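Local coordinates for Serine/threonine protein phosphatase Stp1 (Streptococcus agalactiae, PDB 2PK0), which probably removes phosphate from phosphoserine and phosphothreonine side chains of proteins, as a magnesium-binding bacterial phosphatase of the PP2C family involved in signalling, at residues D140-L143 / V144-L147; G45-A48 / G49-A52; E215-L218 / D219-N222; A209-L212 / T213-K216. One frame throughout, in Å; residues are numbered along the deposited sequence.

Contact 1. Residues D140-L143 / V144-L147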
loop_
_atom_site.group_PDB
_atom_site.type_symbol
_atom_site.label_atom_id
_atom_site.label_comp_id
_atom_site.label_asym_id
_atom_site.label_seq_id
_atom_site.Cartn_x
_atom_site.Cartn_y
_atom_site.Cartn_z
ATOM N N ASP A 140 -4.452 9.960 -1.941
ATOM C CA ASP A 140 -3.320 9.882 -2.853
ATOM C C ASP A 140 -2.432 11.117 -2.659
ATOM O O ASP A 140 -2.938 12.229 -2.607
ATOM C CB ASP A 140 -3.803 9.816 -4.313
ATOM C CG ASP A 140 -4.281 8.417 -4.741
ATOM O OD1 ASP A 140 -4.293 7.498 -3.900
ATOM O OD2 ASP A 140 -4.652 8.230 -5.929
ATOM N N HIS A 141 -1.121 10.936 -2.511
ATOM C CA HIS A 141 -0.243 12.094 -2.519
ATOM C C HIS A 141 0.094 12.436 -3.949
ATOM O O HIS A 141 1.096 11.995 -4.488
ATOM C CB HIS A 141 1.007 11.858 -1.683
ATOM C CG HIS A 141 0.699 11.593 -0.251
ATOM N ND1 HIS A 141 1.358 10.639 0.489
ATOM C CD2 HIS A 141 -0.238 12.124 0.567
ATOM C CE1 HIS A 141 0.845 10.597 1.707
ATOM N NE2 HIS A 141 -0.124 11.491 1.782
ATOM N N SER A 142 -0.769 13.229 -4.558
ATOM C CA SER A 142 -0.724 13.460 -5.981
ATOM C C SER A 142 -0.900 14.933 -6.231
ATOM O O SER A 142 -1.257 15.684 -5.321
ATOM C CB SER A 142 -1.879 12.718 -6.661
ATOM O OG SER A 142 -3.131 13.333 -6.374
ATOM N N LEU A 143 -0.667 15.337 -7.474
ATOM C CA LEU A 143 -0.817 16.724 -7.877
ATOM C C LEU A 143 -2.258 17.200 -7.773
ATOM O O LEU A 143 -2.499 18.267 -7.192
ATOM C CB LEU A 143 -0.272 16.938 -9.295
ATOM C CG LEU A 143 0.128 18.336 -9.779
ATOM C CD1 LEU A 143 1.363 18.225 -10.637
ATOM C CD2 LEU A 143 -0.964 18.991 -10.569
ATOM N N VAL A 144 -3.205 16.418 -8.309
ATOM C CA VAL A 144 -4.615 16.836 -8.317
ATOM C C VAL A 144 -5.201 16.989 -6.915
ATOM O O VAL A 144 -6.036 17.861 -6.707
ATOM C CB VAL A 144 -5.569 15.981 -9.266
ATOM C CG1 VAL A 144 -4.909 15.711 -10.560
ATOM C CG2 VAL A 144 -6.027 14.661 -8.644
ATOM N N ASN A 145 -4.736 16.185 -5.952
ATOM C CA ASN A 145 -5.189 16.344 -4.558
ATOM C C ASN A 145 -4.630 17.589 -3.873
ATOM O O ASN A 145 -5.270 18.115 -2.983
ATOM C CB ASN A 145 -4.923 15.096 -3.705
ATOM C CG ASN A 145 -5.867 13.951 -4.033
ATOM O OD1 ASN A 145 -6.889 14.132 -4.684
ATOM N ND2 ASN A 145 -5.519 12.769 -3.593
ATOM N N GLU A 146 -3.451 18.050 -4.292
ATOM C CA GLU A 146 -2.897 19.311 -3.784
ATOM C C GLU A 146 -3.715 20.509 -4.267
ATOM O O GLU A 146 -3.984 21.442 -3.488
ATOM C CB GLU A 146 -1.428 19.497 -4.184
ATOM C CG GLU A 146 -0.496 18.572 -3.448
ATOM C CD GLU A 146 0.906 19.127 -3.286
ATOM O OE1 GLU A 146 1.491 19.626 -4.289
ATOM O OE2 GLU A 146 1.421 19.047 -2.142
ATOM N N LEU A 147 -4.104 20.456 -5.548
ATOM C CA LEU A 147 -4.949 21.475 -6.159
ATOM C C LEU A 147 -6.327 21.565 -5.474
ATOM O O LEU A 147 -6.875 22.662 -5.321
ATOM C CB LEU A 147 -5.103 21.238 -7.662
ATOM C CG LEU A 147 -3.874 21.314 -8.586
ATOM C CD1 LEU A 147 -4.249 20.936 -10.014
ATOM C CD2 LEU A 147 -3.192 22.685 -8.579
#
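Asn145 and Ser142 supply the two side-chain bonds that tie the loop 140-143 to the first turn of the helix that follows. The firmer one is donated by the amide of Asn145, whose ND2 lies 2.8 Å from Asp140 O with an N-H...O angle of 161°. The acceptor lies near the amide plane, 11° out of it, which helps to hold the amide's rotation. Asn145 CG stands anti to its own carbonyl carbon (chi1 -73°), which carries the amide back along the incoming chain. Ser142 is the N-cap, and its OG accepts a weak capping bond from Asn145 N at 3.3 Å. This OG sits between the backbone N and carbonyl carbon of Ser142 and faces the opening turn.

Among backbone bonds, Leu147 N to Leu143 O is the regular one, at 3.2 Å. Glu146 N is held less well, with only weak bonds to Ser142 O and Leu143 O.

Apolar contact is limited to one pair, in which Leu143 CD2 meets Leu147 CD1 at 3.9 Å, one helical turn further on.

This surface turn begins helix 143-149 just after the loop that leaves strand 133-136. On the loop side, Asp140 OD2 forms a salt bridge with Arg125 of strand 125-130, and the His141 ring stacks on His120 of strand 115-121, so the loop leading into the helix is attached to strands of both sheets.

Contact 2. Residues G45-A48 / G49-A52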
loop_
_atom_site.group_PDB
_atom_site.type_symbol
_atom_site.label_atom_id
_atom_site.label_comp_id
_atom_site.label_asym_id
_atom_site.label_seq_id
_atom_site.Cartn_x
_atom_site.Cartn_y
_atom_site.Cartn_z
ATOM N N GLY A 45 14.064 4.174 -13.670
ATOM C CA GLY A 45 14.524 3.351 -14.800
ATOM C C GLY A 45 15.538 2.275 -14.441
ATOM O O GLY A 45 16.186 2.368 -13.405
ATOM N N HIS A 46 15.667 1.274 -15.317
ATOM C CA HIS A 46 16.484 0.048 -15.120
ATOM C C HIS A 46 16.928 -0.340 -13.695
ATOM O O HIS A 46 18.068 -0.073 -13.277
ATOM C CB HIS A 46 17.662 -0.056 -16.125
ATOM C CG HIS A 46 18.177 1.262 -16.622
ATOM N ND1 HIS A 46 18.945 2.109 -15.846
ATOM C CD2 HIS A 46 18.052 1.868 -17.828
ATOM C CE1 HIS A 46 19.253 3.186 -16.547
ATOM N NE2 HIS A 46 18.725 3.064 -17.753
ATOM N N ARG A 47 15.979 -0.945 -12.977
ATOM C CA ARG A 47 16.154 -1.589 -11.658
ATOM C C ARG A 47 16.202 -0.704 -10.407
ATOM O O ARG A 47 16.332 -1.220 -9.301
ATOM C CB ARG A 47 17.240 -2.691 -11.652
ATOM C CG ARG A 47 17.033 -3.728 -12.756
ATOM C CD ARG A 47 17.504 -5.104 -12.383
ATOM N NE ARG A 47 16.671 -5.716 -11.348
ATOM C CZ ARG A 47 15.525 -6.364 -11.570
ATOM N NH1 ARG A 47 15.041 -6.492 -12.803
ATOM N NH2 ARG A 47 14.856 -6.885 -10.546
ATOM N N ALA A 48 16.070 0.611 -10.569
ATOM C CA ALA A 48 16.039 1.518 -9.411
ATOM C C ALA A 48 14.708 1.422 -8.673
ATOM O O ALA A 48 14.646 1.632 -7.463
ATOM C CB ALA A 48 16.300 2.956 -9.826
ATOM N N GLY A 49 13.650 1.108 -9.415
ATOM C CA GLY A 49 12.325 0.920 -8.847
ATOM C C GLY A 49 12.233 -0.404 -8.133
ATOM O O GLY A 49 11.566 -0.496 -7.100
ATOM N N ASN A 50 12.925 -1.413 -8.672
ATOM C CA ASN A 50 12.982 -2.744 -8.060
ATOM C C ASN A 50 13.729 -2.735 -6.740
ATOM O O ASN A 50 13.244 -3.289 -5.762
ATOM C CB ASN A 50 13.633 -3.765 -8.994
ATOM C CG ASN A 50 12.991 -3.794 -10.356
ATOM O OD1 ASN A 50 13.129 -2.853 -11.133
ATOM N ND2 ASN A 50 12.280 -4.874 -10.657
ATOM N N ILE A 51 14.899 -2.090 -6.739
ATOM C CA ILE A 51 15.765 -1.974 -5.569
ATOM C C ILE A 51 15.043 -1.242 -4.430
ATOM O O ILE A 51 14.977 -1.741 -3.321
ATOM C CB ILE A 51 17.143 -1.292 -5.936
ATOM C CG1 ILE A 51 18.044 -2.253 -6.722
ATOM C CG2 ILE A 51 17.913 -0.831 -4.712
ATOM C CD1 ILE A 51 18.591 -3.427 -5.895
ATOM N N ALA A 52 14.446 -0.098 -4.732
ATOM C CA ALA A 52 13.822 0.736 -3.712
ATOM C C ALA A 52 12.662 0.040 -3.013
ATOM O O ALA A 52 12.538 0.109 -1.778
ATOM C CB ALA A 52 13.360 2.060 -4.316
#
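Helix 48-64 opens here with two i to i+4 bonds, Ile51 N to Arg47 O at 3.1 Å and Ala52 N to Ala48 O at 3.2 Å, both donors standing well off the acceptor's carbonyl plane, by 34° for Ile51 N and 41° for Ala52 N. The main side-chain contact is between Arg47 and Asn50. The guanidinium lies with one face against the amide, Asn50 CG being 3.6 Å above its plane and offset toward the rim, and the two planes are 34° apart. Arg47 NH2 comes within 3.3 Å of Asn50 ND2; both are donors, so the approach is a face contact and not a hydrogen bond. Bends at chi2 and chi3 fold the arginine chain back over the asparagine.

Arg47 occupies the N-cap position, directly after the loop that leaves strand 35-43. The end of that strand carries Asp41 and Gly42, which bind magnesium; Asp41 belongs to both sites. Gly49 lies close to a bound magnesium ion, and the turn therefore borders the metal centre of the PP2C fold.

Asn50 OD1 rests 3.3 Å from Arg47 CA and takes its hydrogen bond from Gln22 NE2, consistent with the modelled orientation of the amide. Ile51 CG1 packs on the arginine carbonyl, 3.3 Å from Arg47 O. Outward from the turn, Ile51 touches Leu93 and Ala52 touches Ile90, both on helix 72-96.

Contact 3. Residues E215-L218 / D219-N222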
loop_
_atom_site.group_PDB
_atom_site.type_symbol
_atom_site.label_atom_id
_atom_site.label_comp_id
_atom_site.label_asym_id
_atom_site.label_seq_id
_atom_site.Cartn_x
_atom_site.Cartn_y
_atom_site.Cartn_z
ATOM N N GLU A 215 -18.539 -16.435 -2.931
ATOM C CA GLU A 215 -18.140 -17.499 -2.036
ATOM C C GLU A 215 -17.036 -18.259 -2.747
ATOM O O GLU A 215 -17.289 -19.156 -3.551
ATOM C CB GLU A 215 -19.327 -18.394 -1.658
ATOM C CG GLU A 215 -20.253 -17.758 -0.597
ATOM C CD GLU A 215 -21.304 -18.727 -0.048
ATOM O OE1 GLU A 215 -21.037 -19.952 -0.034
ATOM O OE2 GLU A 215 -22.393 -18.260 0.372
ATOM N N LYS A 216 -15.810 -17.819 -2.465
ATOM C CA LYS A 216 -14.574 -18.360 -3.001
ATOM C C LYS A 216 -13.535 -18.118 -1.904
ATOM O O LYS A 216 -13.790 -17.343 -0.979
ATOM C CB LYS A 216 -14.139 -17.568 -4.238
ATOM C CG LYS A 216 -14.788 -17.941 -5.580
ATOM C CD LYS A 216 -14.170 -17.107 -6.726
ATOM C CE LYS A 216 -14.235 -17.824 -8.077
ATOM N NZ LYS A 216 -12.984 -17.631 -8.886
ATOM N N THR A 217 -12.360 -18.747 -2.003
ATOM C CA THR A 217 -11.303 -18.491 -1.029
ATOM C C THR A 217 -10.695 -17.120 -1.276
ATOM O O THR A 217 -10.867 -16.544 -2.361
ATOM C CB THR A 217 -10.155 -19.454 -1.157
ATOM O OG1 THR A 217 -9.608 -19.302 -2.462
ATOM C CG2 THR A 217 -10.589 -20.897 -0.928
ATOM N N LEU A 218 -9.986 -16.613 -0.266
ATOM C CA LEU A 218 -9.356 -15.303 -0.330
ATOM C C LEU A 218 -8.302 -15.276 -1.440
ATOM O O LEU A 218 -8.303 -14.373 -2.287
ATOM C CB LEU A 218 -8.716 -14.963 1.010
ATOM C CG LEU A 218 -8.554 -13.464 1.220
ATOM C CD1 LEU A 218 -9.933 -12.782 1.162
ATOM C CD2 LEU A 218 -7.802 -13.160 2.527
ATOM N N ASP A 219 -7.443 -16.296 -1.434
ATOM C CA ASP A 219 -6.466 -16.536 -2.486
ATOM C C ASP A 219 -7.069 -16.559 -3.915
ATOM O O ASP A 219 -6.467 -15.982 -4.836
ATOM C CB ASP A 219 -5.667 -17.828 -2.211
ATOM C CG ASP A 219 -4.539 -17.646 -1.174
ATOM O OD1 ASP A 219 -4.313 -16.529 -0.674
ATOM O OD2 ASP A 219 -3.856 -18.638 -0.849
ATOM N N ASP A 220 -8.238 -17.197 -4.104
ATOM C CA ASP A 220 -8.914 -17.186 -5.423
ATOM C C ASP A 220 -9.442 -15.794 -5.772
ATOM O O ASP A 220 -9.439 -15.399 -6.946
ATOM C CB ASP A 220 -10.087 -18.178 -5.512
ATOM C CG ASP A 220 -9.650 -19.629 -5.756
ATOM O OD1 ASP A 220 -8.433 -19.900 -5.842
ATOM O OD2 ASP A 220 -10.546 -20.510 -5.854
ATOM N N LYS A 221 -9.914 -15.068 -4.757
ATOM C CA LYS A 221 -10.435 -13.721 -4.946
ATOM C C LYS A 221 -9.333 -12.749 -5.359
ATOM O O LYS A 221 -9.546 -11.893 -6.221
ATOM C CB LYS A 221 -11.128 -13.220 -3.677
ATOM C CG LYS A 221 -12.546 -13.751 -3.458
ATOM C CD LYS A 221 -12.870 -13.793 -1.967
ATOM C CE LYS A 221 -14.335 -14.087 -1.709
ATOM N NZ LYS A 221 -14.683 -13.756 -0.302
ATOM N N ASN A 222 -8.153 -12.906 -4.758
ATOM C CA ASN A 222 -7.012 -12.071 -5.074
ATOM C C ASN A 222 -6.569 -12.329 -6.503
ATOM O O ASN A 222 -6.220 -11.395 -7.219
ATOM C CB ASN A 222 -5.873 -12.359 -4.101
ATOM C CG ASN A 222 -5.079 -11.106 -3.715
ATOM O OD1 ASN A 222 -5.059 -10.105 -4.439
ATOM N ND2 ASN A 222 -4.412 -11.173 -2.564
HETATM O O HOH W 1 -13.037 -15.426 1.464
#
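The chain runs from an extended loop straight into a helix, and Thr217 and Leu218 provide the first two carbonyls of its i to i+4 pattern: Lys221 N lies 3.0 Å from Thr217 O, and Asn222 N lies 2.9 Å from Leu218 O, the latter at a C=O...N angle of 164°. Thr217 is the N-cap. Its OG1 accepts from Asp220 N at 3.0 Å with an N-H...O angle of 154°.

Placing that hydroxyl requires chi1 at 61°, between the backbone N and carbonyl carbon, while CG2 turns the other way, anti to the carbonyl carbon. The side chain of Asp220 then crosses over the cap, its CB 3.3 Å from Thr217 OG1. An acidic group so near the first turn would probably interact favourably with the positive end of the helix dipole.

Lys221 runs back, extended, along the carbonyls of the loop. Its CD is 3.4 Å from Thr217 O and its CE 3.4 Å from Lys216 O. A water bridges its end to the loop, accepting from Lys221 NZ at 2.9 Å and donating to Lys216 O. The same ammonium also donates to Leu212 O near the C-terminal part of helix 205-212, and Lys216 NZ forms its salt bridge with Asp224, further along helix 218-231.

Leu218 and Asn222 face the adjoining sheet. Leu218 touches Tyr244 of strand 238-245 and Ser9 of strand 6-13, Asn222 packs on Val240 and Leu11 of the same two strands, and Asp219 OD1 is hydrogen-bonded to Ser9 OG.

Contact 4. Residues A209-L212 / T213-K216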
loop_
_atom_site.group_PDB
_atom_site.type_symbol
_atom_site.label_atom_id
_atom_site.label_comp_id
_atom_site.label_asym_id
_atom_site.label_seq_id
_atom_site.Cartn_x
_atom_site.Cartn_y
_atom_site.Cartn_z
ATOM N N ALA A 209 -15.246 -4.520 -4.639
ATOM C CA ALA A 209 -16.293 -4.992 -3.712
ATOM C C ALA A 209 -17.070 -6.192 -4.264
ATOM O O ALA A 209 -17.416 -7.110 -3.532
ATOM C CB ALA A 209 -17.236 -3.866 -3.372
ATOM N N THR A 210 -17.306 -6.184 -5.569
ATOM C CA THR A 210 -17.997 -7.265 -6.254
ATOM C C THR A 210 -17.206 -8.567 -6.223
ATOM O O THR A 210 -17.776 -9.631 -5.966
ATOM C CB THR A 210 -18.306 -6.841 -7.695
ATOM O OG1 THR A 210 -19.421 -5.950 -7.664
ATOM C CG2 THR A 210 -18.606 -8.042 -8.626
ATOM N N VAL A 211 -15.896 -8.482 -6.451
ATOM C CA VAL A 211 -15.064 -9.677 -6.532
ATOM C C VAL A 211 -15.021 -10.365 -5.174
ATOM O O VAL A 211 -15.105 -11.586 -5.065
ATOM C CB VAL A 211 -13.637 -9.345 -7.010
ATOM C CG1 VAL A 211 -12.710 -10.535 -6.838
ATOM C CG2 VAL A 211 -13.637 -8.899 -8.463
ATOM N N LEU A 212 -14.977 -9.557 -4.127
ATOM C CA LEU A 212 -14.798 -10.079 -2.789
ATOM C C LEU A 212 -16.085 -10.591 -2.170
ATOM O O LEU A 212 -16.043 -11.215 -1.118
ATOM C CB LEU A 212 -14.175 -9.012 -1.905
ATOM C CG LEU A 212 -12.825 -8.419 -2.325
ATOM C CD1 LEU A 212 -12.402 -7.418 -1.268
ATOM C CD2 LEU A 212 -11.753 -9.509 -2.526
ATOM N N THR A 213 -17.223 -10.347 -2.829
ATOM C CA THR A 213 -18.537 -10.762 -2.301
ATOM C C THR A 213 -18.910 -12.190 -2.591
ATOM O O THR A 213 -19.850 -12.701 -2.014
ATOM C CB THR A 213 -19.693 -9.863 -2.787
ATOM O OG1 THR A 213 -20.658 -9.723 -1.728
ATOM C CG2 THR A 213 -20.349 -10.399 -4.088
ATOM N N GLN A 214 -18.146 -12.848 -3.445
ATOM C CA GLN A 214 -18.428 -14.207 -3.840
ATOM C C GLN A 214 -18.154 -15.189 -2.713
ATOM O O GLN A 214 -17.610 -14.834 -1.663
ATOM C CB GLN A 214 -17.537 -14.577 -5.023
ATOM C CG GLN A 214 -17.547 -13.605 -6.195
ATOM C CD GLN A 214 -16.620 -14.070 -7.306
ATOM O OE1 GLN A 214 -15.397 -13.833 -7.273
ATOM N NE2 GLN A 214 -17.195 -14.747 -8.300
ATOM N N GLU A 215 -18.539 -16.435 -2.931
ATOM C CA GLU A 215 -18.140 -17.499 -2.036
ATOM C C GLU A 215 -17.036 -18.259 -2.747
ATOM O O GLU A 215 -17.289 -19.156 -3.551
ATOM C CB GLU A 215 -19.327 -18.394 -1.658
ATOM C CG GLU A 215 -20.253 -17.758 -0.597
ATOM C CD GLU A 215 -21.304 -18.727 -0.048
ATOM O OE1 GLU A 215 -21.037 -19.952 -0.034
ATOM O OE2 GLU A 215 -22.393 -18.260 0.372
ATOM N N LYS A 216 -15.810 -17.819 -2.465
ATOM C CA LYS A 216 -14.574 -18.360 -3.001
ATOM C C LYS A 216 -13.535 -18.118 -1.904
ATOM O O LYS A 216 -13.790 -17.343 -0.979
ATOM C CB LYS A 216 -14.139 -17.568 -4.238
ATOM C CG LYS A 216 -14.788 -17.941 -5.580
ATOM C CD LYS A 216 -14.170 -17.107 -6.726
ATOM C CE LYS A 216 -14.235 -17.824 -8.077
ATOM N NZ LYS A 216 -12.984 -17.631 -8.886
HETATM O O HOH W 2 -18.471 -7.821 -0.776
#
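Thr213 and Gln214 fold back over carbonyls of residues 209-212. Thr213 N donates to Thr210 O at 3.3 Å, an i to i+3 bond whose C=O...N angle is only 108°, with the donor 70° out of the carbonyl plane. The methyl of Thr213 covers the same acceptor, CG2 lying 3.3 Å from Thr210 O. Beside it, the aliphatic part of Gln214 lies over the next carbonyl, with CG 3.4 Å from Val211 O; CG is anti to the carbonyl carbon of Gln214 (chi1 -51°), which turns the chain back toward the helix.

In the next shell, a water donates to Ala209 O at 3.0 Å and is weakly linked to Thr213 OG1, bridging Ala209 and Thr213. Thr210 OG1 is bonded to Ala206 O, one turn earlier.

The buried side is set by neighbouring elements. Leu212 packs on Tyr191 and Val193 of strand 191-195, while Val211 touches Asp224 and Leu225 of helix 218-231, so this part of the helix packs against both strand 191-195 and helix 218-231.

From the N terminus, contact 2 comes first, where the loop after strand 35-43 closes into helix 48-64. Contact 1 follows where the loop after strand 133-136 enters helix 143-149; their centres are about 24 Å apart and they do not touch. Contact 4 then leads out of helix 205-212, and contact 3 begins helix 218-231. These last two share Glu215 and Lys216, so one connection joins the two helices, their centres about 8 Å apart; contact 3 also holds on to contact 4 through its lysine. Contacts 2 and 1 precede the others in series, while 4 runs into 3 through the shared residues; none nests. Contacts 2 and 4 lie on opposite sides of the chain's centre, as do 1 and 3.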